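Local coordinates for protein dual specificity phosphatase 28 (Homo sapiens, PDB 5Y15) that acts as a dual-specificity phosphatase that hydrolyses a synthetic aryl phosphate in vitro but has almost no detectable activity toward phosphotyrosine and even less toward phosphothreonine, at residues Ala44-Leu49 with Gly117-Val122; Leu68-Ser73 with Ala108-Ala113; Leu145-Ala150 with Gln170-Glu175. The protein carries 2 engineered substitutions. All coordinates share one frame; numbering follows the deposited sequence.

Interaction 1 (Ala44-Leu49 with Gly117-Val122); sequences APSLFL and GGACLV
Phe48, Ser46 and Val122 give up the most surface where strand 47-50 lies parallel to strand 119-123 in the central sheet of the phosphatase fold. The backbones are joined in the staggered pattern of parallel strands: Phe48 uses both its polar backbone atoms, its N donating to Cys120 O at 2.9 Å and its O accepting from Val122 N at 2.8 Å with an N-H...O angle of 172°. One step earlier, Ser46 O receives Cys120 N at 2.9 Å.

The Phe48 side chain has CG beside its own backbone N (chi1 -57°). This turns the ring back along the strand, and its edge meets the neighbour: Ala119 CB lies near the ring plane, 4.0 Å from Phe48 CE1, and Cys120 O lies at the same edge. A small methyl suits position 119, since it comes close to both the ring edge and the Ser46 carbonyl. Leu121 CD1 touches the CB of Phe48 on the same face of the sheet, where Val66 also packs.

Ser46 sits in the type II turn from Ala44 to Leu47, with the positive phi expected of the third turn position. From there its OG donates to Gly118 O at 3.2 Å, approaching 29° out of the carbonyl plane, and so adds a side-chain rung before the regular ladder begins. On the other face, the branched Val122 fills space against Leu47, Val122 CG2 lying 4.2 Å from Leu47 CD1, with Met110 of helix 100-115 beyond.

The chemistry implies a division of labour: backbone amides and carbonyls fix the register, the serine hydroxyl fastens the turn, and apolar side chains pack on both faces, so that the polar ladder runs through a largely buried layer.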
loop_
_atom_site.group_PDB
_atom_site.type_symbol
_atom_site.label_atom_id
_atom_site.label_comp_id
_atom_site.label_asym_id
_atom_site.label_seq_id
_atom_site.Cartn_x
_atom_site.Cartn_y
_atom_site.Cartn_z
ATOM N N ALA A 44 -2.766 -2.276 18.946
ATOM C CA ALA A 44 -1.435 -2.689 19.346
ATOM C C ALA A 44 -0.504 -1.550 18.973
ATOM O O ALA A 44 -0.918 -0.610 18.278
ATOM C CB ALA A 44 -1.041 -3.998 18.644
ATOM N N PRO A 45 0.753 -1.599 19.394
ATOM C CA PRO A 45 1.663 -0.494 19.070
ATOM C C PRO A 45 1.704 -0.196 17.580
ATOM O O PRO A 45 1.757 -1.103 16.748
ATOM C CB PRO A 45 3.014 -1.003 19.587
ATOM C CG PRO A 45 2.618 -1.862 20.738
ATOM C CD PRO A 45 1.426 -2.598 20.249
ATOM N N SER A 46 1.597 1.087 17.255
ATOM C CA SER A 46 1.688 1.609 15.899
ATOM C C SER A 46 0.577 1.091 14.972
ATOM O O SER A 46 0.670 1.242 13.753
ATOM C CB SER A 46 3.071 1.312 15.312
ATOM O OG SER A 46 4.033 2.219 15.835
ATOM N N LEU A 47 -0.505 0.556 15.531
ATOM C CA LEU A 47 -1.570 -0.085 14.769
ATOM C C LEU A 47 -2.935 0.336 15.300
ATOM O O LEU A 47 -3.275 0.012 16.442
ATOM C CB LEU A 47 -1.429 -1.606 14.860
ATOM C CG LEU A 47 -2.573 -2.388 14.238
ATOM C CD1 LEU A 47 -2.484 -2.266 12.699
ATOM C CD2 LEU A 47 -2.560 -3.845 14.735
ATOM N N PHE A 48 -3.727 1.029 14.471
ATOM C CA PHE A 48 -5.079 1.463 14.822
ATOM C C PHE A 48 -6.107 0.931 13.831
ATOM O O PHE A 48 -5.848 0.855 12.630
ATOM C CB PHE A 48 -5.207 2.982 14.837
ATOM C CG PHE A 48 -4.254 3.656 15.761
ATOM C CD1 PHE A 48 -2.954 3.927 15.355
ATOM C CD2 PHE A 48 -4.646 4.002 17.047
ATOM C CE1 PHE A 48 -2.067 4.556 16.204
ATOM C CE2 PHE A 48 -3.759 4.634 17.910
ATOM C CZ PHE A 48 -2.467 4.911 17.487
ATOM N N LEU A 49 -7.296 0.634 14.346
ATOM C CA LEU A 49 -8.433 0.166 13.580
ATOM C C LEU A 49 -9.506 1.252 13.619
ATOM O O LEU A 49 -9.636 1.968 14.615
ATOM C CB LEU A 49 -8.976 -1.141 14.170
ATOM C CG LEU A 49 -10.150 -1.838 13.484
ATOM C CD1 LEU A 49 -10.107 -3.284 13.820
ATOM C CD2 LEU A 49 -11.515 -1.261 13.858
ATOM N N GLY A 117 8.964 4.204 11.588
ATOM C CA GLY A 117 8.669 5.020 12.746
ATOM C C GLY A 117 7.295 5.638 12.781
ATOM O O GLY A 117 7.036 6.483 13.651
ATOM N N GLY A 118 6.399 5.226 11.886
ATOM C CA GLY A 118 5.053 5.723 11.843
ATOM C C GLY A 118 4.069 4.706 12.372
ATOM O O GLY A 118 4.431 3.738 13.051
ATOM N N ALA A 119 2.805 4.922 12.038
ATOM C CA ALA A 119 1.729 4.063 12.493
ATOM C C ALA A 119 0.758 3.849 11.348
ATOM O O ALA A 119 0.687 4.643 10.416
ATOM C CB ALA A 119 0.997 4.682 13.691
ATOM N N CYS A 120 -0.017 2.782 11.435
ATOM C CA CYS A 120 -0.983 2.473 10.400
ATOM C C CYS A 120 -2.373 2.615 10.969
ATOM O O CYS A 120 -2.625 2.277 12.128
ATOM C CB CYS A 120 -0.860 1.046 9.862
ATOM S SG CYS A 120 0.744 0.598 9.236
ATOM N N LEU A 121 -3.279 3.076 10.114
ATOM C CA LEU A 121 -4.698 3.054 10.401
ATOM C C LEU A 121 -5.302 2.102 9.382
ATOM O O LEU A 121 -5.122 2.290 8.177
ATOM C CB LEU A 121 -5.316 4.453 10.283
ATOM C CG LEU A 121 -6.810 4.389 10.020
ATOM C CD1 LEU A 121 -7.526 3.951 11.295
ATOM C CD2 LEU A 121 -7.387 5.698 9.435
ATOM N N VAL A 122 -5.953 1.054 9.863
ATOM C CA VAL A 122 -6.692 0.114 9.031
ATOM C C VAL A 122 -8.157 0.427 9.264
ATOM O O VAL A 122 -8.611 0.422 10.414
ATOM C CB VAL A 122 -6.398 -1.347 9.408
ATOM C CG1 VAL A 122 -7.171 -2.297 8.538
ATOM C CG2 VAL A 122 -4.899 -1.662 9.319
#

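Interaction 2 (Leu68-Ser73 with Ala108-Ala113); sequences LCVNVS and AAMEAA
A beta-alpha-beta crossover carries the chain from strand 85-88 through helix 100-115 to strand 119-123, and the helix rests on strand 66-71, the strand between those two, through Leu68 and Val70. Strand and helix segments run nearly antiparallel, at 161°, with their axes 9.4 Å apart.

Leu68 has the most surface buried by the helix. With CG anti to the backbone N (chi1 172°), Leu68 CD2 reaches the helix backbone itself, 3.7 Å from Ala109 O and 3.8 Å from Met110 CA, while Leu68 CB lies 3.9 Å from Ala113 CB. The alanines at 109 and 113, one helical turn apart, present only methyl groups to the sheet, which lets the leucine branch come down onto the helix surface. Two residues further along the strand, Val70 places CG2 3.7 Å from Met110 CG, the valine and methionine side chains crossing at about a right angle. The methionine chain is bent at its third torsion (chi3 68°); a flexible thioether chain suits this place because it can turn along the sheet, where it also touches Cys120 and Val122 of the adjoining strand.

The side-chain contacts are apolar, with Leu68 CD2 also against the Ala109 carbonyl, and every touching residue is buried, so exclusion of water and shape hold the contact. Ala109 of the helix packs on Ala109 of a second subunit, and Leu68 of the strand on Leu87 of that subunit.

A helix laid against parallel strands through small and branched aliphatic residues is typical of the alpha/beta sandwich on which protein tyrosine phosphatases are built.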
loop_
_atom_site.group_PDB
_atom_site.type_symbol
_atom_site.label_atom_id
_atom_site.label_comp_id
_atom_site.label_asym_id
_atom_site.label_seq_id
_atom_site.Cartn_x
_atom_site.Cartn_y
_atom_site.Cartn_z
ATOM N N LEU A 68 0.286 5.738 7.297
ATOM C CA LEU A 68 -0.301 4.915 6.249
ATOM C C LEU A 68 -1.726 4.589 6.643
ATOM O O LEU A 68 -1.952 4.115 7.757
ATOM C CB LEU A 68 0.491 3.617 6.042
ATOM C CG LEU A 68 -0.122 2.577 5.099
ATOM C CD1 LEU A 68 0.024 3.027 3.665
ATOM C CD2 LEU A 68 0.481 1.183 5.291
ATOM N N CYS A 69 -2.674 4.859 5.743
ATOM C CA CYS A 69 -4.069 4.461 5.911
ATOM C C CYS A 69 -4.348 3.274 5.004
ATOM O O CYS A 69 -4.086 3.338 3.798
ATOM C CB CYS A 69 -5.026 5.612 5.557
ATOM S SG CYS A 69 -4.838 7.030 6.651
ATOM N N VAL A 70 -4.913 2.217 5.564
ATOM C CA VAL A 70 -5.283 1.041 4.793
ATOM C C VAL A 70 -6.795 1.051 4.711
ATOM O O VAL A 70 -7.478 0.771 5.705
ATOM C CB VAL A 70 -4.770 -0.264 5.418
ATOM C CG1 VAL A 70 -5.146 -1.469 4.525
ATOM C CG2 VAL A 70 -3.245 -0.203 5.655
ATOM N N ASN A 71 -7.308 1.349 3.520
ATOM C CA ASN A 71 -8.742 1.483 3.251
ATOM C C ASN A 71 -9.173 0.139 2.697
ATOM O O ASN A 71 -8.908 -0.167 1.537
ATOM C CB ASN A 71 -8.957 2.631 2.263
ATOM C CG ASN A 71 -10.438 2.915 1.925
ATOM O OD1 ASN A 71 -11.352 2.140 2.222
ATOM N ND2 ASN A 71 -10.654 4.035 1.259
ATOM N N VAL A 72 -9.793 -0.691 3.530
ATOM C CA VAL A 72 -10.206 -2.041 3.097
ATOM C C VAL A 72 -11.646 -1.926 2.619
ATOM O O VAL A 72 -12.614 -2.260 3.317
ATOM C CB VAL A 72 -10.034 -3.076 4.213
ATOM C CG1 VAL A 72 -10.009 -4.494 3.621
ATOM C CG2 VAL A 72 -8.762 -2.780 5.047
ATOM N N SER A 73 -11.810 -1.499 1.364
ATOM C CA SER A 73 -13.139 -1.393 0.774
ATOM C C SER A 73 -13.007 -1.036 -0.690
ATOM O O SER A 73 -11.972 -0.546 -1.139
ATOM C CB SER A 73 -13.990 -0.322 1.451
ATOM O OG SER A 73 -13.536 0.933 1.002
ATOM N N ALA A 108 2.840 -6.255 4.340
ATOM C CA ALA A 108 4.203 -5.753 4.173
ATOM C C ALA A 108 4.237 -4.237 4.080
ATOM O O ALA A 108 5.151 -3.600 4.603
ATOM C CB ALA A 108 4.869 -6.384 2.955
ATOM N N ALA A 109 3.253 -3.622 3.426
ATOM C CA ALA A 109 3.218 -2.164 3.424
ATOM C C ALA A 109 3.035 -1.631 4.834
ATOM O O ALA A 109 3.657 -0.625 5.222
ATOM C CB ALA A 109 2.095 -1.651 2.505
ATOM N N MET A 110 2.158 -2.277 5.609
ATOM C CA MET A 110 1.939 -1.833 6.982
ATOM C C MET A 110 3.226 -1.942 7.799
ATOM O O MET A 110 3.605 -1.000 8.521
ATOM C CB MET A 110 0.804 -2.647 7.612
ATOM C CG MET A 110 -0.603 -2.353 6.991
ATOM S SD MET A 110 -1.782 -3.624 7.521
ATOM C CE MET A 110 -1.866 -3.201 9.255
ATOM N N GLU A 111 3.924 -3.085 7.674
ATOM C CA GLU A 111 5.161 -3.291 8.433
ATOM C C GLU A 111 6.213 -2.270 8.047
ATOM O O GLU A 111 6.896 -1.724 8.914
ATOM C CB GLU A 111 5.695 -4.708 8.221
ATOM C CG GLU A 111 7.035 -4.974 8.886
ATOM C CD GLU A 111 6.948 -5.048 10.415
ATOM O OE1 GLU A 111 5.843 -4.877 10.985
ATOM O OE2 GLU A 111 7.996 -5.291 11.057
ATOM N N ALA A 112 6.338 -1.971 6.750
ATOM C CA ALA A 112 7.297 -0.952 6.341
ATOM C C ALA A 112 6.968 0.390 6.971
ATOM O O ALA A 112 7.873 1.130 7.372
ATOM C CB ALA A 112 7.332 -0.828 4.819
ATOM N N ALA A 113 5.680 0.738 7.067
ATOM C CA ALA A 113 5.367 2.018 7.701
ATOM C C ALA A 113 5.723 1.986 9.186
ATOM O O ALA A 113 6.248 2.963 9.731
ATOM C CB ALA A 113 3.892 2.394 7.481
#

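Interaction 3 (Leu145-Ala150 with Gln170-Glu175); sequences LSLAKA and QLQKYE
Leu147 and Glu175 mark the closest backbone approach, 6.4 Å between their CA atoms, where the first turn of helix 147-157 abuts the flank of helix 165-179. The chain enters the first of these helices through Ser146, its N-cap residue, so the amide groups of that turn begin without carbonyl partners from a preceding turn.

Glu175 answers this need. Its side chain leaves with CG anti to the backbone N (chi1 -167°) and stays extended, carrying the carboxylate across to the helix start. There Glu175 OE2 accepts Leu147 N at 2.9 Å, with an N-H...O angle of 165°; the donor stands well out of the carboxylate plane, by 56°. Glu175 OE2 also receives a water O at 2.7 Å, and that water O accepts from Ala148 N at 3.1 Å. Ser146 OG takes the next amide, Lys149 N, in a weak N-capping bond. Serine is well suited to this place because its short hydroxyl can fold back to the helix start, and a glutamate is long enough to bridge from the neighbouring helix. The positive end of the helix dipole would probably favour the ionised carboxylate.

Both helices belong to the helical layer that covers one face of the sheet in this phosphatase fold, and Leu147 is wedged into it. Leu147 CB lies over the same face of the Glu175 carboxylate as Leu147 N, 3.4 Å from Glu175 OE2. The branches part: Leu147 CD1 meets Leu171 CB at 4.0 Å, the two leucines crossing at about a right angle, and Leu147 CD2 lies 3.8 Å from Gln172 CG, against the aliphatic part of that side chain. Thr136 and Met140 of helix 130-142 also touch this leucine.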
loop_
_atom_site.group_PDB
_atom_site.type_symbol
_atom_site.label_atom_id
_atom_site.label_comp_id
_atom_site.label_asym_id
_atom_site.label_seq_id
_atom_site.Cartn_x
_atom_site.Cartn_y
_atom_site.Cartn_z
ATOM N N LEU A 145 2.040 -13.572 16.014
ATOM C CA LEU A 145 0.984 -14.091 16.863
ATOM C C LEU A 145 0.209 -15.200 16.175
ATOM O O LEU A 145 0.103 -15.262 14.954
ATOM C CB LEU A 145 0.002 -13.003 17.302
ATOM C CG LEU A 145 0.425 -11.922 18.300
ATOM C CD1 LEU A 145 1.214 -10.871 17.633
ATOM C CD2 LEU A 145 -0.792 -11.285 18.943
ATOM N N SER A 146 -0.365 -16.071 16.990
ATOM C CA SER A 146 -1.286 -17.036 16.431
ATOM C C SER A 146 -2.582 -16.326 16.065
ATOM O O SER A 146 -2.816 -15.182 16.448
ATOM C CB SER A 146 -1.538 -18.167 17.426
ATOM O OG SER A 146 -2.204 -17.680 18.581
ATOM N N LEU A 147 -3.419 -17.009 15.289
ATOM C CA LEU A 147 -4.725 -16.459 14.956
ATOM C C LEU A 147 -5.546 -16.180 16.215
ATOM O O LEU A 147 -6.215 -15.138 16.320
ATOM C CB LEU A 147 -5.460 -17.426 14.030
ATOM C CG LEU A 147 -6.908 -17.104 13.683
ATOM C CD1 LEU A 147 -6.999 -15.694 13.167
ATOM C CD2 LEU A 147 -7.439 -18.099 12.661
ATOM N N ALA A 148 -5.499 -17.097 17.184
ATOM C CA ALA A 148 -6.261 -16.937 18.424
ATOM C C ALA A 148 -5.915 -15.631 19.132
ATOM O O ALA A 148 -6.803 -14.851 19.497
ATOM C CB ALA A 148 -6.006 -18.129 19.347
ATOM N N LYS A 149 -4.629 -15.392 19.370
ATOM C CA LYS A 149 -4.244 -14.208 20.127
ATOM C C LYS A 149 -4.255 -12.938 19.293
ATOM O O LYS A 149 -4.500 -11.851 19.836
ATOM C CB LYS A 149 -2.877 -14.411 20.783
ATOM C CG LYS A 149 -2.980 -15.042 22.190
ATOM C CD LYS A 149 -3.691 -16.396 22.188
ATOM C CE LYS A 149 -3.932 -16.926 23.597
ATOM N NZ LYS A 149 -4.642 -18.242 23.572
ATOM N N ALA A 150 -3.954 -13.029 17.996
ATOM C CA ALA A 150 -4.078 -11.846 17.158
ATOM C C ALA A 150 -5.515 -11.360 17.169
ATOM O O ALA A 150 -5.792 -10.178 17.437
ATOM C CB ALA A 150 -3.633 -12.151 15.724
ATOM N N GLN A 170 -10.519 -17.544 5.531
ATOM C CA GLN A 170 -9.262 -17.153 4.912
ATOM C C GLN A 170 -8.178 -16.882 5.955
ATOM O O GLN A 170 -7.003 -17.166 5.698
ATOM C CB GLN A 170 -9.523 -15.956 4.019
ATOM C CG GLN A 170 -10.370 -16.324 2.782
ATOM C CD GLN A 170 -11.039 -15.115 2.211
ATOM O OE1 GLN A 170 -10.386 -14.101 1.949
ATOM N NE2 GLN A 170 -12.358 -15.203 2.011
ATOM N N LEU A 171 -8.547 -16.381 7.144
ATOM C CA LEU A 171 -7.567 -16.196 8.219
ATOM C C LEU A 171 -7.045 -17.534 8.730
ATOM O O LEU A 171 -5.855 -17.671 9.034
ATOM C CB LEU A 171 -8.200 -15.403 9.359
ATOM C CG LEU A 171 -8.349 -13.918 9.033
ATOM C CD1 LEU A 171 -9.278 -13.233 10.022
ATOM C CD2 LEU A 171 -7.013 -13.216 8.989
ATOM N N GLN A 172 -7.921 -18.535 8.833
ATOM C CA GLN A 172 -7.480 -19.854 9.263
ATOM C C GLN A 172 -6.490 -20.439 8.264
ATOM O O GLN A 172 -5.442 -20.980 8.651
ATOM C CB GLN A 172 -8.698 -20.768 9.389
ATOM C CG GLN A 172 -9.532 -20.552 10.649
ATOM C CD GLN A 172 -10.721 -21.494 10.728
ATOM O OE1 GLN A 172 -11.199 -21.995 9.707
ATOM N NE2 GLN A 172 -11.237 -21.703 11.936
ATOM N N LYS A 173 -6.777 -20.278 6.969
ATOM C CA LYS A 173 -5.862 -20.769 5.945
ATOM C C LYS A 173 -4.557 -19.983 5.954
ATOM O O LYS A 173 -3.481 -20.552 5.745
ATOM C CB LYS A 173 -6.537 -20.680 4.573
ATOM C CG LYS A 173 -5.697 -21.189 3.402
ATOM C CD LYS A 173 -5.226 -22.640 3.641
ATOM C CE LYS A 173 -5.593 -23.579 2.489
ATOM N NZ LYS A 173 -5.413 -22.932 1.150
ATOM N N TYR A 174 -4.632 -18.674 6.196
ATOM C CA TYR A 174 -3.430 -17.854 6.274
ATOM C C TYR A 174 -2.551 -18.300 7.431
ATOM O O TYR A 174 -1.320 -18.331 7.312
ATOM C CB TYR A 174 -3.822 -16.396 6.446
ATOM C CG TYR A 174 -2.726 -15.373 6.258
ATOM C CD1 TYR A 174 -2.024 -15.283 5.064
ATOM C CD2 TYR A 174 -2.441 -14.450 7.250
ATOM C CE1 TYR A 174 -1.054 -14.307 4.867
ATOM C CE2 TYR A 174 -1.482 -13.472 7.063
ATOM C CZ TYR A 174 -0.780 -13.414 5.879
ATOM O OH TYR A 174 0.171 -12.438 5.696
ATOM N N GLU A 175 -3.169 -18.666 8.557
ATOM C CA GLU A 175 -2.386 -19.157 9.679
ATOM C C GLU A 175 -1.679 -20.448 9.311
ATOM O O GLU A 175 -0.460 -20.569 9.484
ATOM C CB GLU A 175 -3.276 -19.360 10.899
ATOM C CG GLU A 175 -2.476 -19.562 12.199
ATOM C CD GLU A 175 -3.336 -20.075 13.323
ATOM O OE1 GLU A 175 -4.333 -20.777 13.046
ATOM O OE2 GLU A 175 -3.046 -19.734 14.486
HETATM O O HOH W 1 -4.991 -20.042 16.372
#

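How the interactions relate
Interactions 1 and 2 form one continuous block, their centres 9 Å apart, because strand 119-123 pairs with 47-50 on one side and with 66-71 on the other. Leu121 N lies 2.9 Å from Leu68 O in the second pairing, and Val122 CG2 meets Met110 CE at 3.4 Å, so the helix of interaction 2 backs both ladders. Strand 119-123 leads into the phosphate-binding loop at Ser124, the altered position of the inferred phosphocysteine nucleophile; the side chains of Leu49 and Val70 are about 6 and 9 Å from its side chain. Interaction 3 stands apart, its centre about 19 Å from that of interaction 1, in the helical layer away from the active site.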